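Local coordinates for core protein VP4 (Bluetongue virus, PDB 2JHP) that caps viral RNA inside the bluetongue virus core, binding S-adenosyl-L-homocysteine and guanine in pockets along one multifunctional chain, at residues V193-C198 and I263-S268; H221-I226 and K246-H251. One frame throughout, in Å; residues are numbered along the deposited sequence.

Contact 1. Residues V193-C198 and I263-S268; sequences VHYIGC and IWDVSS. With SAH (S-adenosyl-L-homocysteine), chain C.
Y195, G197 and D265 converge on the amino group of the bound SAH at the ends of two neighbouring parallel strands. G197 O accepts from SAH N at 2.8 Å and D265 OD2 at 2.9 Å; Y195 OH adds a weak bond, and so does C198 O. The carboxylate reaches the ligand because CG of D265 stands anti to the backbone N (chi1 -160°), and R337 forms a salt bridge with its other oxygen, OD1, probably fixing the rotation of the group. D265 CB meets the Y195 ring at its edge, near the ring plane.

On the I196 and W264 side, I196 and, from the loop beyond the strand, V266 receive the adenine. I196 CG2 lies 3.5 Å from SAH C2, V266 CG1 lies 3.4 Å from SAH N7, and these two side chains touch through their CG2 methyls. V266 CG2 also sits over the centre of the W264 ring, whose CE3 packs against I196 CG1.

Behind the ligand a parallel ladder sets the register: I263 N donates to H194 O, I196 N to I263 O at 2.8 Å, and D265 N to I196 O at 2.9 Å. I263 packs on the Y195 face of the sheet, its CG2 3.7 Å from Y195 CD1. G197 has a positive phi (81°), and with no side chain it lets the backbone of D265 and V266 come close.

The sheet's strand order, 3-2-1-4-5-7-6 with strand 335-341 antiparallel, is that of class I methyltransferases, as the bound SAH supports; strand 192-196 lies between strands 219-223 and 260-264. Helix 178-186 covers I263 and D265, and strand 302-308 flanks W264.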
loop_
_atom_site.group_PDB
_atom_site.type_symbol
_atom_site.label_atom_id
_atom_site.label_comp_id
_atom_site.label_asym_id
_atom_site.label_seq_id
_atom_site.Cartn_x
_atom_site.Cartn_y
_atom_site.Cartn_z
ATOM N N VAL A 193 -9.491 -4.111 26.681
ATOM C CA VAL A 193 -10.315 -5.273 26.390
ATOM C C VAL A 193 -10.688 -6.022 27.655
ATOM O O VAL A 193 -9.827 -6.407 28.443
ATOM C CB VAL A 193 -9.607 -6.268 25.430
ATOM C CG1 VAL A 193 -10.413 -7.576 25.314
ATOM C CG2 VAL A 193 -9.390 -5.635 24.069
ATOM N N HIS A 194 -11.984 -6.235 27.819
ATOM C CA HIS A 194 -12.507 -7.110 28.844
ATOM C C HIS A 194 -12.848 -8.459 28.201
ATOM O O HIS A 194 -13.749 -8.552 27.357
ATOM C CB HIS A 194 -13.729 -6.468 29.503
ATOM C CG HIS A 194 -13.413 -5.215 30.255
ATOM N ND1 HIS A 194 -13.361 -5.165 31.630
ATOM C CD2 HIS A 194 -13.108 -3.968 29.821
ATOM C CE1 HIS A 194 -13.045 -3.940 32.013
ATOM N NE2 HIS A 194 -12.889 -3.193 30.935
ATOM N N TYR A 195 -12.100 -9.488 28.592
ATOM C CA TYR A 195 -12.169 -10.807 27.960
ATOM C C TYR A 195 -12.721 -11.820 28.955
ATOM O O TYR A 195 -11.996 -12.330 29.810
ATOM C CB TYR A 195 -10.767 -11.221 27.478
ATOM C CG TYR A 195 -10.666 -12.442 26.573
ATOM C CD1 TYR A 195 -11.757 -13.270 26.325
ATOM C CD2 TYR A 195 -9.447 -12.780 25.988
ATOM C CE1 TYR A 195 -11.641 -14.388 25.497
ATOM C CE2 TYR A 195 -9.315 -13.899 25.167
ATOM C CZ TYR A 195 -10.414 -14.696 24.924
ATOM O OH TYR A 195 -10.292 -15.800 24.106
ATOM N N ILE A 196 -14.016 -12.089 28.828
ATOM C CA ILE A 196 -14.737 -13.004 29.704
ATOM C C ILE A 196 -14.689 -14.400 29.100
ATOM O O ILE A 196 -15.024 -14.584 27.925
ATOM C CB ILE A 196 -16.257 -12.626 29.861
ATOM C CG1 ILE A 196 -16.541 -11.120 29.639
ATOM C CG2 ILE A 196 -16.814 -13.185 31.166
ATOM C CD1 ILE A 196 -16.148 -10.200 30.762
ATOM N N GLY A 197 -14.305 -15.378 29.913
ATOM C CA GLY A 197 -14.160 -16.751 29.448
ATOM C C GLY A 197 -12.824 -16.931 28.755
ATOM O O GLY A 197 -12.730 -17.622 27.737
ATOM N N CYS A 198 -11.789 -16.311 29.319
ATOM C CA CYS A 198 -10.454 -16.299 28.716
ATOM C C CYS A 198 -9.746 -17.663 28.704
ATOM O O CYS A 198 -8.798 -17.870 27.937
ATOM C CB CYS A 198 -9.570 -15.233 29.381
ATOM S SG CYS A 198 -9.316 -15.430 31.175
ATOM N N ILE A 263 -15.252 -8.862 24.889
ATOM C CA ILE A 263 -15.059 -10.187 24.282
ATOM C C ILE A 263 -15.625 -11.288 25.198
ATOM O O ILE A 263 -15.186 -11.427 26.344
ATOM C CB ILE A 263 -13.568 -10.472 23.972
ATOM C CG1 ILE A 263 -13.001 -9.414 23.021
ATOM C CG2 ILE A 263 -13.407 -11.870 23.369
ATOM C CD1 ILE A 263 -11.569 -9.673 22.560
ATOM N N TRP A 264 -16.595 -12.052 24.680
ATOM C CA TRP A 264 -17.321 -13.096 25.440
ATOM C C TRP A 264 -17.154 -14.463 24.790
ATOM O O TRP A 264 -17.609 -14.684 23.658
ATOM C CB TRP A 264 -18.810 -12.741 25.549
ATOM C CG TRP A 264 -19.694 -13.733 26.301
ATOM C CD1 TRP A 264 -20.249 -14.885 25.807
ATOM C CD2 TRP A 264 -20.161 -13.615 27.653
ATOM N NE1 TRP A 264 -21.023 -15.499 26.775
ATOM C CE2 TRP A 264 -20.989 -14.737 27.916
ATOM C CE3 TRP A 264 -19.960 -12.673 28.669
ATOM C CZ2 TRP A 264 -21.595 -14.942 29.154
ATOM C CZ3 TRP A 264 -20.569 -12.876 29.895
ATOM C CH2 TRP A 264 -21.372 -14.001 30.128
ATOM N N ASP A 265 -16.495 -15.368 25.522
ATOM C CA ASP A 265 -16.223 -16.735 25.062
ATOM C C ASP A 265 -16.626 -17.766 26.111
ATOM O O ASP A 265 -16.039 -18.851 26.203
ATOM C CB ASP A 265 -14.740 -16.901 24.670
ATOM C CG ASP A 265 -14.504 -18.100 23.752
ATOM O OD1 ASP A 265 -15.391 -18.422 22.927
ATOM O OD2 ASP A 265 -13.431 -18.726 23.852
ATOM N N VAL A 266 -17.650 -17.424 26.883
ATOM C CA VAL A 266 -18.145 -18.266 27.971
ATOM C C VAL A 266 -18.772 -19.594 27.495
ATOM O O VAL A 266 -19.615 -19.615 26.591
ATOM C CB VAL A 266 -19.125 -17.458 28.865
ATOM C CG1 VAL A 266 -19.772 -18.325 29.929
ATOM C CG2 VAL A 266 -18.400 -16.279 29.497
ATOM N N SER A 267 -18.326 -20.691 28.108
ATOM C CA SER A 267 -18.879 -22.034 27.899
ATOM C C SER A 267 -18.595 -22.908 29.133
ATOM O O SER A 267 -17.647 -22.643 29.874
ATOM C CB SER A 267 -18.288 -22.682 26.642
ATOM O OG SER A 267 -16.959 -23.117 26.861
ATOM N N SER A 268 -19.411 -23.943 29.341
ATOM C CA SER A 268 -19.293 -24.801 30.532
ATOM C C SER A 268 -19.268 -26.298 30.210
ATOM O O SER A 268 -19.200 -26.687 29.046
ATOM C CB SER A 268 -20.420 -24.490 31.525
ATOM O OG SER A 268 -20.130 -23.332 32.290
HETATM N N SAH C . -11.143 -18.416 25.579
HETATM C CA SAH C . -10.635 -19.780 25.931
HETATM C CB SAH C . -11.630 -20.886 25.568
HETATM C CG SAH C . -12.960 -20.784 26.309
HETATM S SD SAH C . -13.149 -22.126 27.501
HETATM C C SAH C . -9.280 -20.031 25.276
HETATM O O SAH C . -8.950 -19.434 24.250
HETATM O OXT SAH C . -8.483 -20.828 25.770
HETATM C "C5'" SAH C . -14.618 -21.415 28.269
HETATM C "C4'" SAH C . -14.262 -20.911 29.656
HETATM O "O4'" SAH C . -15.293 -20.111 30.173
HETATM C "C3'" SAH C . -14.056 -22.025 30.667
HETATM O "O3'" SAH C . -12.677 -22.126 30.910
HETATM C "C2'" SAH C . -14.814 -21.584 31.910
HETATM O "O2'" SAH C . -13.977 -21.568 33.041
HETATM C "C1'" SAH C . -15.205 -20.161 31.579
HETATM N N9 SAH C . -16.472 -19.675 32.144
HETATM C C8 SAH C . -17.656 -20.346 32.309
HETATM N N7 SAH C . -18.558 -19.485 32.834
HETATM C C5 SAH C . -17.973 -18.279 32.992
HETATM C C6 SAH C . -18.430 -17.057 33.478
HETATM N N6 SAH C . -19.683 -16.930 33.901
HETATM N N1 SAH C . -17.569 -15.974 33.521
HETATM C C2 SAH C . -16.269 -16.102 33.085
HETATM N N3 SAH C . -15.826 -17.318 32.600
HETATM C C4 SAH C . -16.662 -18.385 32.557
#

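Contact 2. Residues H221-I226 and K246-H251; sequences HVYDPI and KDILKH. With SAH (S-adenosyl-L-homocysteine), chain C.
The hydroxyl of Y223 is hydrogen-bonded to ND1 of H194 on the adjacent strand and lies against I248, whose CG2 methyl is 3.7 Å from Y223 OH. The ring swings out beside its own backbone N (chi1 -51°), which brings CE2 to 3.6 Å from the carbonyl O of D247 and to 3.9 Å from H251 CD2. Y223 and H251 pass in opposing directions, touching at CE2 and CD2.

H251 CB lies over one face of the H221 imidazole in a CH-pi contact, 4.2 Å from the ring centroid and displaced toward the rim. H221 ND1 is bonded to H238, which also stacks on H251 and on Y223. H221, H251 and Y223 thus pack round H238, with H194 stacked on H221 beyond, so the imidazoles may influence one another's ionisation.

The loop that follows the strand brings D224 to the ribose of SAH. D224 OD1 takes SAH O2' at 2.7 Å and D224 OD2 takes SAH O3' at 3.1 Å, the acidic grip on both ribose hydroxyls familiar from Rossmann-like methyltransferases. D224 OD1 also accepts from I226 N at 2.9 Å in an Asx turn and OD2 from G199 N, probably holding the carboxylate in place.

The short helix 246-249 lies against the side chains at the end of strand 219-223, which runs between strands 192-196 and 235-238; I248 also reaches H194 and I196.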
loop_
_atom_site.group_PDB
_atom_site.type_symbol
_atom_site.label_atom_id
_atom_site.label_comp_id
_atom_site.label_asym_id
_atom_site.label_seq_id
_atom_site.Cartn_x
_atom_site.Cartn_y
_atom_site.Cartn_z
ATOM N N HIS A 221 -8.305 -6.929 30.649
ATOM C CA HIS A 221 -8.994 -7.442 31.830
ATOM C C HIS A 221 -9.546 -8.809 31.473
ATOM O O HIS A 221 -10.447 -8.922 30.647
ATOM C CB HIS A 221 -10.125 -6.511 32.251
ATOM C CG HIS A 221 -9.671 -5.312 33.024
ATOM N ND1 HIS A 221 -9.254 -5.388 34.335
ATOM C CD2 HIS A 221 -9.592 -4.005 32.677
ATOM C CE1 HIS A 221 -8.926 -4.180 34.760
ATOM N NE2 HIS A 221 -9.122 -3.323 33.775
ATOM N N VAL A 222 -8.991 -9.850 32.074
ATOM C CA VAL A 222 -9.348 -11.219 31.698
ATOM C C VAL A 222 -10.073 -11.943 32.834
ATOM O O VAL A 222 -9.597 -11.957 33.971
ATOM C CB VAL A 222 -8.119 -12.038 31.186
ATOM C CG1 VAL A 222 -7.492 -11.363 29.962
ATOM C CG2 VAL A 222 -7.084 -12.228 32.275
ATOM N N TYR A 223 -11.227 -12.529 32.520
ATOM C CA TYR A 223 -12.116 -13.097 33.535
ATOM C C TYR A 223 -12.324 -14.593 33.328
ATOM O O TYR A 223 -12.759 -15.021 32.255
ATOM C CB TYR A 223 -13.485 -12.415 33.506
ATOM C CG TYR A 223 -13.498 -10.901 33.559
ATOM C CD1 TYR A 223 -13.176 -10.138 32.433
ATOM C CD2 TYR A 223 -13.888 -10.231 34.720
ATOM C CE1 TYR A 223 -13.215 -8.745 32.471
ATOM C CE2 TYR A 223 -13.933 -8.836 34.770
ATOM C CZ TYR A 223 -13.597 -8.103 33.640
ATOM O OH TYR A 223 -13.639 -6.734 33.681
ATOM N N ASP A 224 -12.014 -15.376 34.362
ATOM C CA ASP A 224 -12.268 -16.825 34.373
ATOM C C ASP A 224 -11.860 -17.429 35.709
ATOM O O ASP A 224 -10.725 -17.263 36.146
ATOM C CB ASP A 224 -11.515 -17.539 33.239
ATOM C CG ASP A 224 -12.092 -18.894 32.922
ATOM O OD1 ASP A 224 -12.189 -19.748 33.822
ATOM O OD2 ASP A 224 -12.447 -19.109 31.753
ATOM N N PRO A 225 -12.786 -18.140 36.363
ATOM C CA PRO A 225 -12.493 -18.950 37.565
ATOM C C PRO A 225 -11.202 -19.803 37.510
ATOM O O PRO A 225 -10.540 -19.964 38.541
ATOM C CB PRO A 225 -13.720 -19.860 37.670
ATOM C CG PRO A 225 -14.818 -19.020 37.164
ATOM C CD PRO A 225 -14.219 -18.196 36.010
ATOM N N ILE A 226 -10.854 -20.338 36.339
ATOM C CA ILE A 226 -9.649 -21.173 36.194
ATOM C C ILE A 226 -8.459 -20.465 35.516
ATOM O O ILE A 226 -7.507 -21.120 35.074
ATOM C CB ILE A 226 -9.949 -22.530 35.479
ATOM C CG1 ILE A 226 -10.347 -22.315 34.008
ATOM C CG2 ILE A 226 -10.996 -23.324 36.253
ATOM C CD1 ILE A 226 -9.828 -23.397 33.043
ATOM N N LYS A 246 -22.312 -5.703 36.548
ATOM C CA LYS A 246 -21.663 -5.277 37.787
ATOM C C LYS A 246 -20.239 -5.814 37.943
ATOM O O LYS A 246 -19.367 -5.120 38.468
ATOM C CB LYS A 246 -22.495 -5.697 38.996
ATOM C CG LYS A 246 -23.760 -4.854 39.245
ATOM C CD LYS A 246 -24.739 -5.543 40.208
ATOM C CE LYS A 246 -24.287 -5.449 41.660
ATOM N NZ LYS A 246 -25.276 -6.070 42.596
ATOM N N ASP A 247 -20.008 -7.041 37.478
ATOM C CA ASP A 247 -18.696 -7.689 37.585
ATOM C C ASP A 247 -17.625 -7.036 36.711
ATOM O O ASP A 247 -16.433 -7.289 36.887
ATOM C CB ASP A 247 -18.814 -9.174 37.227
ATOM C CG ASP A 247 -19.835 -9.901 38.080
ATOM O OD1 ASP A 247 -19.815 -9.714 39.318
ATOM O OD2 ASP A 247 -20.656 -10.659 37.515
ATOM N N ILE A 248 -18.069 -6.199 35.775
ATOM C CA ILE A 248 -17.204 -5.555 34.791
ATOM C C ILE A 248 -17.093 -4.048 35.035
ATOM O O ILE A 248 -16.024 -3.464 34.859
ATOM C CB ILE A 248 -17.712 -5.821 33.358
ATOM C CG1 ILE A 248 -17.889 -7.323 33.133
ATOM C CG2 ILE A 248 -16.762 -5.222 32.318
ATOM C CD1 ILE A 248 -18.713 -7.652 31.947
ATOM N N LEU A 249 -18.204 -3.431 35.437
ATOM C CA LEU A 249 -18.226 -2.018 35.815
ATOM C C LEU A 249 -17.166 -1.669 36.863
ATOM O O LEU A 249 -16.510 -0.629 36.757
ATOM C CB LEU A 249 -19.611 -1.592 36.339
ATOM C CG LEU A 249 -20.719 -0.981 35.461
ATOM C CD1 LEU A 249 -20.210 -0.368 34.154
ATOM C CD2 LEU A 249 -21.811 -1.989 35.180
ATOM N N LYS A 250 -16.995 -2.538 37.861
ATOM C CA LYS A 250 -16.088 -2.254 38.976
ATOM C C LYS A 250 -14.600 -2.234 38.586
ATOM O O LYS A 250 -13.775 -1.672 39.309
ATOM C CB LYS A 250 -16.361 -3.173 40.184
ATOM C CG LYS A 250 -16.045 -4.653 39.983
ATOM C CD LYS A 250 -16.233 -5.453 41.276
ATOM C CE LYS A 250 -15.094 -5.218 42.272
ATOM N NZ LYS A 250 -15.332 -5.880 43.590
ATOM N N HIS A 251 -14.268 -2.821 37.438
ATOM C CA HIS A 251 -12.887 -2.805 36.941
ATOM C C HIS A 251 -12.709 -1.809 35.792
ATOM O O HIS A 251 -11.886 -2.012 34.889
ATOM C CB HIS A 251 -12.427 -4.218 36.543
ATOM C CG HIS A 251 -12.599 -5.235 37.628
ATOM N ND1 HIS A 251 -11.948 -5.150 38.840
ATOM C CD2 HIS A 251 -13.360 -6.354 37.689
ATOM C CE1 HIS A 251 -12.300 -6.171 39.602
ATOM N NE2 HIS A 251 -13.152 -6.920 38.924
HETATM N N SAH C . -11.143 -18.416 25.579
HETATM C CA SAH C . -10.635 -19.780 25.931
HETATM C CB SAH C . -11.630 -20.886 25.568
HETATM C CG SAH C . -12.960 -20.784 26.309
HETATM S SD SAH C . -13.149 -22.126 27.501
HETATM C C SAH C . -9.280 -20.031 25.276
HETATM O O SAH C . -8.950 -19.434 24.250
HETATM O OXT SAH C . -8.483 -20.828 25.770
HETATM C "C5'" SAH C . -14.618 -21.415 28.269
HETATM C "C4'" SAH C . -14.262 -20.911 29.656
HETATM O "O4'" SAH C . -15.293 -20.111 30.173
HETATM C "C3'" SAH C . -14.056 -22.025 30.667
HETATM O "O3'" SAH C . -12.677 -22.126 30.910
HETATM C "C2'" SAH C . -14.814 -21.584 31.910
HETATM O "O2'" SAH C . -13.977 -21.568 33.041
HETATM C "C1'" SAH C . -15.205 -20.161 31.579
HETATM N N9 SAH C . -16.472 -19.675 32.144
HETATM C C8 SAH C . -17.656 -20.346 32.309
HETATM N N7 SAH C . -18.558 -19.485 32.834
HETATM C C5 SAH C . -17.973 -18.279 32.992
HETATM C C6 SAH C . -18.430 -17.057 33.478
HETATM N N6 SAH C . -19.683 -16.930 33.901
HETATM N N1 SAH C . -17.569 -15.974 33.521
HETATM C C2 SAH C . -16.269 -16.102 33.085
HETATM N N3 SAH C . -15.826 -17.318 32.600
HETATM C C4 SAH C . -16.662 -18.385 32.557
#

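Contacts 1 and 2 share one sheet: strands 192-196 and 219-223 are neighbours, and contact 2 is nested in the chain loop that contact 1 closes, their centres about 9 Å apart. Contact 1 is strand on strand, entirely buried and tied by backbone bonds, whereas contact 2 sets a short helix on a strand through aromatic and aliphatic packing, with partly exposed residues on the helix side. Both reach the cofactor, contact 1 mainly at the amino group and adenine, contact 2 mainly at the ribose. Probable hydrogen bonds, H194 ND1 to Y223 OH and Y195 N to H221 O, join the two, with I196 packed on Y223.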